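Local coordinates for microcin B17-processing protein McbB (Escherichia coli str. K-12 substr. MG1655, PDB 6GRH) that is needed to process the inactive microcin B17 precursor into the active peptide antibiotic, at residues Q170-G182 and H193-E205. Sequence-based numbering, arbitrary orientation. Where two conformers were deposited one is given.
Sequences QSYYLKESFRIDG and HFCHIERWLSREE. With ZN (zinc ion), chain F; SO4 (sulfate ion), chain G.
The guanidinium of Arg179 lies flat on the indole of Trp200 where a beta hairpin, strands 170-174 and 177-180 joined by a type II' turn, packs against helix 193-204. The planes are 26° apart and Arg179 NH1 sits over the centre of the ring, 3.3 Å from Trp200 CD2, a cation-pi stack. A bend at chi2 (-73°) folds the arginine chain over the indole, bringing CD above the five-membered ring as well. Water 1 ties Arg179 NH2 to Glu204 OE2; the direct salt bridge between these two atoms is long, at 3.9 Å.

Near the start of the helix the Asp181 carboxylate gathers three side-chain hydrogen bonds. OD2 accepts from His193 ND1 (2.7 Å) through its syn lone pair, in the imidazole plane, and from Gln170 NE2 through its anti one; Tyr157 OH holds Gln170 OE1. OD1 accepts from Tyr172 OH at 2.8 Å. This grip should fix the carboxylate's rotation and favour its charged form. His193 turns its CE1 edge onto the Tyr172 face, planes 89° apart, and its NE2 is hydrogen-bonded to Tyr148 OH. The same helix carries Cys195, one of four zinc ligands with Cys192, Cys290 and Cys292. Water 3 donates to Asp181 OD1 and accepts from Trp200 NE1 at 2.8 Å.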
ATOM      1  N   GLN B 170     -16.567  -7.888 -15.146  1.00 24.00           N
ATOM      2  CA  GLN B 170     -17.647  -6.984 -14.817  1.00 24.41           C
ATOM      3  C   GLN B 170     -17.149  -5.578 -14.910  1.00 24.12           C
ATOM      4  O   GLN B 170     -16.053  -5.278 -14.407  1.00 24.27           O
ATOM      5  CB  GLN B 170     -18.171  -7.205 -13.397  1.00 24.62           C
ATOM      6  CG  GLN B 170     -18.626  -8.608 -13.054  1.00 24.93           C
ATOM      7  CD  GLN B 170     -17.513  -9.605 -12.757  1.00 24.87           C
ATOM      8  OE1 GLN B 170     -17.672 -10.789 -13.035  1.00 25.80           O
ATOM      9  NE2 GLN B 170     -16.441  -9.167 -12.143  1.00 23.58           N
ATOM     10  N   SER B 171     -17.967  -4.703 -15.480  1.00 23.55           N
ATOM     11  CA  SER B 171     -17.637  -3.284 -15.549  1.00 23.36           C
ATOM     12  C   SER B 171     -18.830  -2.419 -15.153  1.00 23.41           C
ATOM     13  O   SER B 171     -19.974  -2.776 -15.355  1.00 23.65           O
ATOM     14  CB  SER B 171     -17.065  -2.916 -16.929  1.00 22.75           C
ATOM     15  OG  SER B 171     -18.016  -3.066 -17.953  1.00 22.98           O
ATOM     16  N   TYR B 172     -18.539  -1.302 -14.509  1.00 23.27           N
ATOM     17  CA  TYR B 172     -19.544  -0.508 -13.795  1.00 23.95           C
ATOM     18  C   TYR B 172     -18.858   0.797 -13.342  1.00 24.04           C
ATOM     19  O   TYR B 172     -17.634   0.944 -13.480  1.00 22.73           O
ATOM     20  CB  TYR B 172     -20.125  -1.304 -12.585  1.00 24.18           C
ATOM     21  CG  TYR B 172     -19.066  -1.814 -11.658  1.00 23.47           C
ATOM     22  CD1 TYR B 172     -18.397  -2.998 -11.921  1.00 23.38           C
ATOM     23  CD2 TYR B 172     -18.661  -1.065 -10.561  1.00 23.95           C
ATOM     24  CE1 TYR B 172     -17.393  -3.455 -11.099  1.00 23.33           C
ATOM     25  CE2 TYR B 172     -17.651  -1.505  -9.735  1.00 23.41           C
ATOM     26  CZ  TYR B 172     -17.023  -2.689 -10.001  1.00 23.31           C
ATOM     27  OH  TYR B 172     -16.008  -3.109  -9.209  1.00 23.57           O
ATOM     28  N   TYR B 173     -19.655   1.718 -12.819  1.00 24.98           N
ATOM     29  CA  TYR B 173     -19.202   3.030 -12.445  1.00 25.58           C
ATOM     30  C   TYR B 173     -19.332   3.205 -10.947  1.00 26.39           C
ATOM     31  O   TYR B 173     -20.274   2.747 -10.343  1.00 26.15           O
ATOM     32  CB  TYR B 173     -19.974   4.099 -13.204  1.00 26.19           C
ATOM     33  CG  TYR B 173     -19.807   3.961 -14.701  1.00 25.92           C
ATOM     34  CD1 TYR B 173     -18.794   4.638 -15.377  1.00 25.46           C
ATOM     35  CD2 TYR B 173     -20.646   3.111 -15.443  1.00 26.08           C
ATOM     36  CE1 TYR B 173     -18.630   4.501 -16.758  1.00 25.31           C
ATOM     37  CE2 TYR B 173     -20.495   2.962 -16.819  1.00 26.23           C
ATOM     38  CZ  TYR B 173     -19.472   3.660 -17.477  1.00 25.80           C
ATOM     39  OH  TYR B 173     -19.317   3.496 -18.835  1.00 26.09           O
ATOM     40  N   LEU B 174     -18.346   3.857 -10.350  1.00 27.16           N
ATOM     41  CA  LEU B 174     -18.348   4.115  -8.924  1.00 28.55           C
ATOM     42  C   LEU B 174     -17.747   5.480  -8.742  1.00 29.36           C
ATOM     43  O   LEU B 174     -16.598   5.692  -9.145  1.00 27.89           O
ATOM     44  CB  LEU B 174     -17.527   3.075  -8.158  1.00 28.71           C
ATOM     45  CG  LEU B 174     -17.300   3.324  -6.654  1.00 29.56           C
ATOM     46  CD1 LEU B 174     -18.613   3.410  -5.921  1.00 30.71           C
ATOM     47  CD2 LEU B 174     -16.409   2.220  -6.109  1.00 29.28           C
ATOM     48  N   LYS B 175     -18.558   6.384  -8.198  1.00 30.65           N
ATOM     49  CA  LYS B 175     -18.211   7.784  -7.976  1.00 33.36           C
ATOM     50  C   LYS B 175     -17.772   8.446  -9.285  1.00 33.31           C
ATOM     51  O   LYS B 175     -18.588   8.555 -10.194  1.00 32.93           O
ATOM     52  CB  LYS B 175     -17.193   7.882  -6.829  1.00 34.84           C
ATOM     53  CG  LYS B 175     -17.817   7.423  -5.515  1.00 36.64           C
ATOM     54  CD  LYS B 175     -16.912   7.747  -4.337  1.00 38.95           C
ATOM     55  CE  LYS B 175     -17.583   7.440  -3.008  1.00 41.15           C
ATOM     56  NZ  LYS B 175     -17.052   8.350  -1.955  1.00 43.30           N
ATOM     57  N   GLU B 176     -16.500   8.821  -9.429  1.00 33.57           N
ATOM     58  CA  GLU B 176     -16.020   9.411 -10.687  1.00 33.15           C
ATOM     59  C   GLU B 176     -15.164   8.429 -11.484  1.00 30.12           C
ATOM     60  O   GLU B 176     -14.387   8.855 -12.345  1.00 28.74           O
ATOM     61  CB  GLU B 176     -15.235  10.689 -10.383  1.00 36.57           C
ATOM     62  CG  GLU B 176     -16.080  11.756  -9.724  1.00 41.48           C
ATOM     63  CD  GLU B 176     -15.289  12.978  -9.286  1.00 46.55           C
ATOM     64  OE1 GLU B 176     -14.139  12.831  -8.800  1.00 49.89           O
ATOM     65  OE2 GLU B 176     -15.841  14.095  -9.415  1.00 51.53           O
ATOM     66  N   SER B 177     -15.273   7.127 -11.197  1.00 27.81           N
ATOM     67  CA  SER B 177     -14.476   6.130 -11.877  1.00 26.96           C
ATOM     68  C   SER B 177     -15.281   5.144 -12.698  1.00 25.67           C
ATOM     69  O   SER B 177     -16.460   4.859 -12.403  1.00 25.86           O
ATOM     70  CB  SER B 177     -13.627   5.342 -10.891  1.00 27.42           C
ATOM     71  OG  SER B 177     -14.444   4.483 -10.107  1.00 28.77           O
ATOM     72  N   PHE B 178     -14.610   4.622 -13.709  1.00 24.07           N
ATOM     73  CA  PHE B 178     -15.050   3.443 -14.449  1.00 23.35           C
ATOM     74  C   PHE B 178     -14.170   2.288 -13.952  1.00 22.78           C
ATOM     75  O   PHE B 178     -12.946   2.367 -13.955  1.00 22.34           O
ATOM     76  CB  PHE B 178     -14.917   3.688 -15.939  1.00 22.88           C
ATOM     77  CG  PHE B 178     -15.320   2.515 -16.795  1.00 22.65           C
ATOM     78  CD1 PHE B 178     -16.535   1.888 -16.608  1.00 22.79           C
ATOM     79  CD2 PHE B 178     -14.457   2.028 -17.762  1.00 22.48           C
ATOM     80  CE1 PHE B 178     -16.898   0.801 -17.383  1.00 22.93           C
ATOM     81  CE2 PHE B 178     -14.812   0.945 -18.548  1.00 22.17           C
ATOM     82  CZ  PHE B 178     -16.038   0.322 -18.358  1.00 22.21           C
ATOM     83  N   ARG B 179     -14.802   1.220 -13.500  1.00 22.99           N
ATOM     84  CA  ARG B 179     -14.111   0.049 -12.958  1.00 23.17           C
ATOM     85  C   ARG B 179     -14.254  -1.140 -13.874  1.00 22.86           C
ATOM     86  O   ARG B 179     -15.360  -1.461 -14.303  1.00 23.47           O
ATOM     87  CB  ARG B 179     -14.726  -0.336 -11.613  1.00 24.13           C
ATOM     88  CG  ARG B 179     -14.652   0.763 -10.579  1.00 25.52           C
ATOM     89  CD  ARG B 179     -13.242   0.914 -10.092  1.00 26.22           C
ATOM     90  NE  ARG B 179     -13.159   1.981  -9.094  1.00 27.42           N
ATOM     91  CZ  ARG B 179     -12.138   2.173  -8.260  1.00 28.07           C
ATOM     92  NH1 ARG B 179     -11.082   1.361  -8.241  1.00 27.89           N
ATOM     93  NH2 ARG B 179     -12.206   3.184  -7.409  1.00 29.14           N
ATOM     94  N   ILE B 180     -13.152  -1.815 -14.150  1.00 22.41           N
ATOM     95  CA  ILE B 180     -13.206  -3.082 -14.832  1.00 22.55           C
ATOM     96  C   ILE B 180     -12.580  -4.071 -13.857  1.00 22.23           C
ATOM     97  O   ILE B 180     -11.398  -3.970 -13.529  1.00 21.56           O
ATOM     98  CB  ILE B 180     -12.428  -3.082 -16.160  1.00 22.64           C
ATOM     99  CG1 ILE B 180     -12.984  -2.016 -17.123  1.00 22.99           C
ATOM    100  CG2 ILE B 180     -12.459  -4.481 -16.777  1.00 22.68           C
ATOM    101  CD1 ILE B 180     -12.101  -1.805 -18.327  1.00 23.30           C
ATOM    102  N   ASP B 181     -13.365  -5.044 -13.408  1.00 22.12           N
ATOM    103  CA  ASP B 181     -12.836  -6.030 -12.489  1.00 22.09           C
ATOM    104  C   ASP B 181     -11.801  -6.908 -13.175  1.00 21.83           C
ATOM    105  O   ASP B 181     -11.762  -7.034 -14.406  1.00 22.38           O
ATOM    106  CB  ASP B 181     -13.955  -6.917 -11.910  1.00 22.46           C
ATOM    107  CG  ASP B 181     -14.898  -6.170 -11.004  1.00 22.99           C
ATOM    108  OD1 ASP B 181     -14.548  -5.047 -10.522  1.00 22.58           O
ATOM    109  OD2 ASP B 181     -16.017  -6.728 -10.773  1.00 23.65           O
ATOM    110  N   GLY B 182     -10.937  -7.503 -12.377  1.00 21.92           N
ATOM    111  CA  GLY B 182     -10.102  -8.591 -12.845  1.00 21.89           C
ATOM    112  C   GLY B 182     -10.956  -9.727 -13.374  1.00 22.15           C
ATOM    113  O   GLY B 182     -12.143  -9.828 -13.077  1.00 22.39           O
ATOM    114  N   HIS B 193     -16.376 -10.509  -8.655  1.00 23.24           N
ATOM    115  CA  HIS B 193     -16.839  -9.131  -8.542  1.00 23.26           C
ATOM    116  C   HIS B 193     -16.982  -8.608  -7.108  1.00 23.61           C
ATOM    117  O   HIS B 193     -16.621  -7.470  -6.811  1.00 22.81           O
ATOM    118  CB  HIS B 193     -18.195  -8.994  -9.170  1.00 23.36           C
ATOM    119  CG  HIS B 193     -18.845  -7.691  -8.889  1.00 23.12           C
ATOM    120  ND1 HIS B 193     -18.369  -6.506  -9.397  1.00 22.67           N
ATOM    121  CD2 HIS B 193     -19.945  -7.384  -8.159  1.00 23.61           C
ATOM    122  CE1 HIS B 193     -19.148  -5.519  -8.980  1.00 23.40           C
ATOM    123  NE2 HIS B 193     -20.115  -6.024  -8.235  1.00 23.49           N
ATOM    124  N   PHE B 194     -17.537  -9.432  -6.233  1.00 24.49           N
ATOM    125  CA  PHE B 194     -17.811  -9.003  -4.851  1.00 25.04           C
ATOM    126  C   PHE B 194     -16.492  -8.788  -4.091  1.00 24.73           C
ATOM    127  O   PHE B 194     -16.368  -7.851  -3.300  1.00 24.02           O
ATOM    128  CB  PHE B 194     -18.822  -9.947  -4.186  1.00 25.94           C
ATOM    129  CG  PHE B 194     -20.159  -9.900  -4.851  1.00 26.27           C
ATOM    130  CD1 PHE B 194     -20.961  -8.765  -4.729  1.00 26.72           C
ATOM    131  CD2 PHE B 194     -20.567 -10.916  -5.704  1.00 26.83           C
ATOM    132  CE1 PHE B 194     -22.156  -8.665  -5.412  1.00 27.50           C
ATOM    133  CE2 PHE B 194     -21.786 -10.842  -6.369  1.00 27.30           C
ATOM    134  CZ  PHE B 194     -22.576  -9.715  -6.233  1.00 27.88           C
ATOM    135  N   CYS B 195     -15.474  -9.589  -4.418  1.00 24.80           N
ATOM    136  CA  CYS B 195     -14.134  -9.340  -3.926  1.00 25.31           C
ATOM    137  C   CYS B 195     -13.618  -7.949  -4.319  1.00 24.61           C
ATOM    138  O   CYS B 195     -12.956  -7.281  -3.506  1.00 25.14           O
ATOM    139  CB  CYS B 195     -13.159 -10.433  -4.379  1.00 26.11           C
ATOM    140  SG  CYS B 195     -13.467 -12.047  -3.647  1.00 26.71           S
ATOM    141  N   HIS B 196     -13.929  -7.522  -5.543  1.00 24.12           N
ATOM    142  CA  HIS B 196     -13.507  -6.230  -6.075  1.00 24.01           C
ATOM    143  C   HIS B 196     -14.257  -5.068  -5.447  1.00 25.20           C
ATOM    144  O   HIS B 196     -13.623  -4.094  -4.923  1.00 24.69           O
ATOM    145  CB  HIS B 196     -13.630  -6.191  -7.607  1.00 23.18           C
ATOM    146  CG  HIS B 196     -12.553  -6.956  -8.292  1.00 22.93           C
ATOM    147  ND1 HIS B 196     -12.583  -8.325  -8.428  1.00 23.26           N
ATOM    148  CD2 HIS B 196     -11.363  -6.550  -8.802  1.00 22.77           C
ATOM    149  CE1 HIS B 196     -11.484  -8.725  -9.039  1.00 23.46           C
ATOM    150  NE2 HIS B 196     -10.722  -7.669  -9.268  1.00 23.08           N
ATOM    151  N   ILE B 197     -15.580  -5.151  -5.470  0.50 25.63           N
ATOM    152  CA  ILE B 197     -16.410  -4.025  -5.053  0.50 26.79           C
ATOM    153  C   ILE B 197     -16.212  -3.720  -3.553  0.50 27.58           C
ATOM    154  O   ILE B 197     -16.197  -2.565  -3.157  0.50 27.54           O
ATOM    155  CB  ILE B 197     -17.886  -4.257  -5.424  0.50 27.41           C
ATOM    156  CG1 ILE B 197     -18.640  -2.930  -5.485  0.50 28.19           C
ATOM    157  CG2 ILE B 197     -18.550  -5.212  -4.458  0.50 27.98           C
ATOM    158  CD1 ILE B 197     -19.855  -3.010  -6.369  0.50 28.70           C
ATOM    159  N   GLU B 198     -15.975  -4.753  -2.749  1.00 28.12           N
ATOM    160  CA  GLU B 198     -15.637  -4.577  -1.328  1.00 29.54           C
ATOM    161  C   GLU B 198     -14.268  -3.920  -1.117  1.00 29.27           C
ATOM    162  O   GLU B 198     -14.099  -3.109  -0.207  1.00 29.50           O
ATOM    163  CB  GLU B 198     -15.721  -5.915  -0.586  1.00 31.12           C
ATOM    164  CG  GLU B 198     -17.167  -6.424  -0.504  1.00 32.62           C
ATOM    165  CD  GLU B 198     -18.097  -5.526   0.309  1.00 34.56           C
ATOM    166  OE1 GLU B 198     -17.590  -4.856   1.241  1.00 35.28           O
ATOM    167  OE2 GLU B 198     -19.329  -5.523   0.030  1.00 35.13           O
ATOM    168  N   ARG B 199     -13.293  -4.273  -1.937  1.00 28.55           N
ATOM    169  CA  ARG B 199     -11.999  -3.579  -1.921  1.00 29.43           C
ATOM    170  C   ARG B 199     -12.177  -2.073  -2.212  1.00 29.64           C
ATOM    171  O   ARG B 199     -11.618  -1.241  -1.475  1.00 30.72           O
ATOM    172  CB  ARG B 199     -11.014  -4.222  -2.894  1.00 29.33           C
ATOM    173  CG  ARG B 199      -9.604  -3.643  -2.881  1.00 30.33           C
ATOM    174  CD  ARG B 199      -8.831  -4.101  -1.672  1.00 32.00           C
ATOM    175  NE  ARG B 199      -7.481  -3.547  -1.629  1.00 33.80           N
ATOM    176  CZ  ARG B 199      -7.127  -2.377  -1.080  1.00 34.72           C
ATOM    177  NH1 ARG B 199      -8.012  -1.538  -0.520  1.00 34.42           N
ATOM    178  NH2 ARG B 199      -5.847  -2.032  -1.112  1.00 35.88           N
ATOM    179  N   TRP B 200     -12.966  -1.715  -3.222  1.00 28.27           N
ATOM    180  CA  TRP B 200     -13.153  -0.296  -3.574  1.00 29.50           C
ATOM    181  C   TRP B 200     -14.011   0.448  -2.544  1.00 30.55           C
ATOM    182  O   TRP B 200     -13.703   1.601  -2.195  1.00 29.40           O
ATOM    183  CB  TRP B 200     -13.750  -0.098  -4.973  1.00 29.77           C
ATOM    184  CG  TRP B 200     -13.115  -0.910  -6.088  1.00 29.53           C
ATOM    185  CD1 TRP B 200     -13.776  -1.514  -7.110  1.00 28.99           C
ATOM    186  CD2 TRP B 200     -11.723  -1.211  -6.283  1.00 29.59           C
ATOM    187  NE1 TRP B 200     -12.901  -2.168  -7.917  1.00 28.65           N
ATOM    188  CE2 TRP B 200     -11.633  -1.995  -7.448  1.00 29.45           C
ATOM    189  CE3 TRP B 200     -10.541  -0.884  -5.591  1.00 31.26           C
ATOM    190  CZ2 TRP B 200     -10.421  -2.467  -7.947  1.00 29.92           C
ATOM    191  CZ3 TRP B 200      -9.325  -1.362  -6.080  1.00 31.41           C
ATOM    192  CH2 TRP B 200      -9.277  -2.150  -7.246  1.00 31.08           C
ATOM    193  N   LEU B 201     -15.069  -0.194  -2.039  1.00 30.99           N
ATOM    194  CA  LEU B 201     -15.901   0.443  -1.008  1.00 33.43           C
ATOM    195  C   LEU B 201     -15.127   0.739   0.297  1.00 34.96           C
ATOM    196  O   LEU B 201     -15.324   1.807   0.891  1.00 37.61           O
ATOM    197  CB  LEU B 201     -17.181  -0.339  -0.737  1.00 33.52           C
ATOM    198  CG  LEU B 201     -18.143  -0.366  -1.927  1.00 33.36           C
ATOM    199  CD1 LEU B 201     -19.316  -1.264  -1.610  1.00 34.08           C
ATOM    200  CD2 LEU B 201     -18.649   0.997  -2.344  1.00 34.27           C
ATOM    201  N   SER B 202     -14.254  -0.188   0.692  0.50 35.43           N
ATOM    202  CA  SER B 202     -13.333  -0.012   1.811  0.50 36.54           C
ATOM    203  C   SER B 202     -12.377   1.159   1.605  0.50 36.90           C
ATOM    204  O   SER B 202     -12.258   2.015   2.477  0.50 37.29           O
ATOM    205  CB  SER B 202     -12.522  -1.300   2.051  0.50 36.78           C
ATOM    206  OG  SER B 202     -11.417  -1.430   1.153  0.50 37.30           O
ATOM    207  N   ARG B 203     -11.703   1.187   0.457  1.00 36.73           N
ATOM    208  CA  ARG B 203     -10.784   2.295   0.108  1.00 38.07           C
ATOM    209  C   ARG B 203     -11.488   3.657   0.108  1.00 39.84           C
ATOM    210  O   ARG B 203     -10.869   4.657   0.486  1.00 40.27           O
ATOM    211  CB  ARG B 203     -10.077   2.058  -1.232  1.00 37.64           C
ATOM    212  CG  ARG B 203      -9.302   3.269  -1.782  1.00 38.75           C
ATOM    213  CD  ARG B 203      -8.499   2.923  -3.033  1.00 39.43           C
ATOM    214  NE  ARG B 203      -7.430   1.968  -2.713  1.00 40.36           N
ATOM    215  CZ  ARG B 203      -6.858   1.128  -3.574  1.00 42.02           C
ATOM    216  NH1 ARG B 203      -7.229   1.084  -4.854  1.00 42.73           N
ATOM    217  NH2 ARG B 203      -5.903   0.300  -3.145  1.00 43.67           N
ATOM    218  N   GLU B 204     -12.760   3.710  -0.296  1.00 41.52           N
ATOM    219  CA  GLU B 204     -13.508   4.997  -0.311  1.00 45.01           C
ATOM    220  C   GLU B 204     -13.967   5.508   1.061  1.00 45.78           C
ATOM    221  O   GLU B 204     -14.362   6.679   1.190  1.00 47.12           O
ATOM    222  CB  GLU B 204     -14.722   4.927  -1.239  1.00 46.34           C
ATOM    223  CG  GLU B 204     -14.378   4.571  -2.679  1.00 48.09           C
ATOM    224  CD  GLU B 204     -13.847   5.710  -3.527  1.00 50.30           C
ATOM    225  OE1 GLU B 204     -13.524   6.799  -3.007  1.00 53.16           O
ATOM    226  OE2 GLU B 204     -13.769   5.494  -4.750  1.00 53.40           O
ATOM    227  N   GLU B 205     -13.952   4.652   2.078  1.00 45.32           N
ATOM    228  CA  GLU B 205     -14.347   5.072   3.423  1.00 46.96           C
ATOM    229  C   GLU B 205     -13.224   5.940   3.994  1.00 48.04           C
ATOM    230  O   GLU B 205     -12.050   5.640   3.782  1.00 48.17           O
ATOM    231  CB  GLU B 205     -14.611   3.859   4.323  1.00 46.62           C
TER
HETATM  232 ZN    ZN F 401     -15.404 -13.190  -4.291  1.00 26.00          ZN
HETATM  233  S   SO4 G 402      -5.961   1.233   0.648  1.00 49.91           S
HETATM  234  O1  SO4 G 402      -5.942   2.604   0.088  1.00 54.24           O
HETATM  235  O2  SO4 G 402      -5.479   1.219   2.047  1.00 53.37           O
HETATM  236  O3  SO4 G 402      -7.363   0.755   0.647  1.00 53.25           O
HETATM  237  O4  SO4 G 402      -5.081   0.390  -0.180  1.00 51.27           O
HETATM  238  O   HOH W   1     -14.268   5.120  -7.177  1.00 43.55           O
HETATM  239  O   HOH W   2      -9.298   2.774  -6.168  1.00 44.12           O
HETATM  240  O   HOH W   3     -12.602  -3.245 -10.511  1.00 30.16           O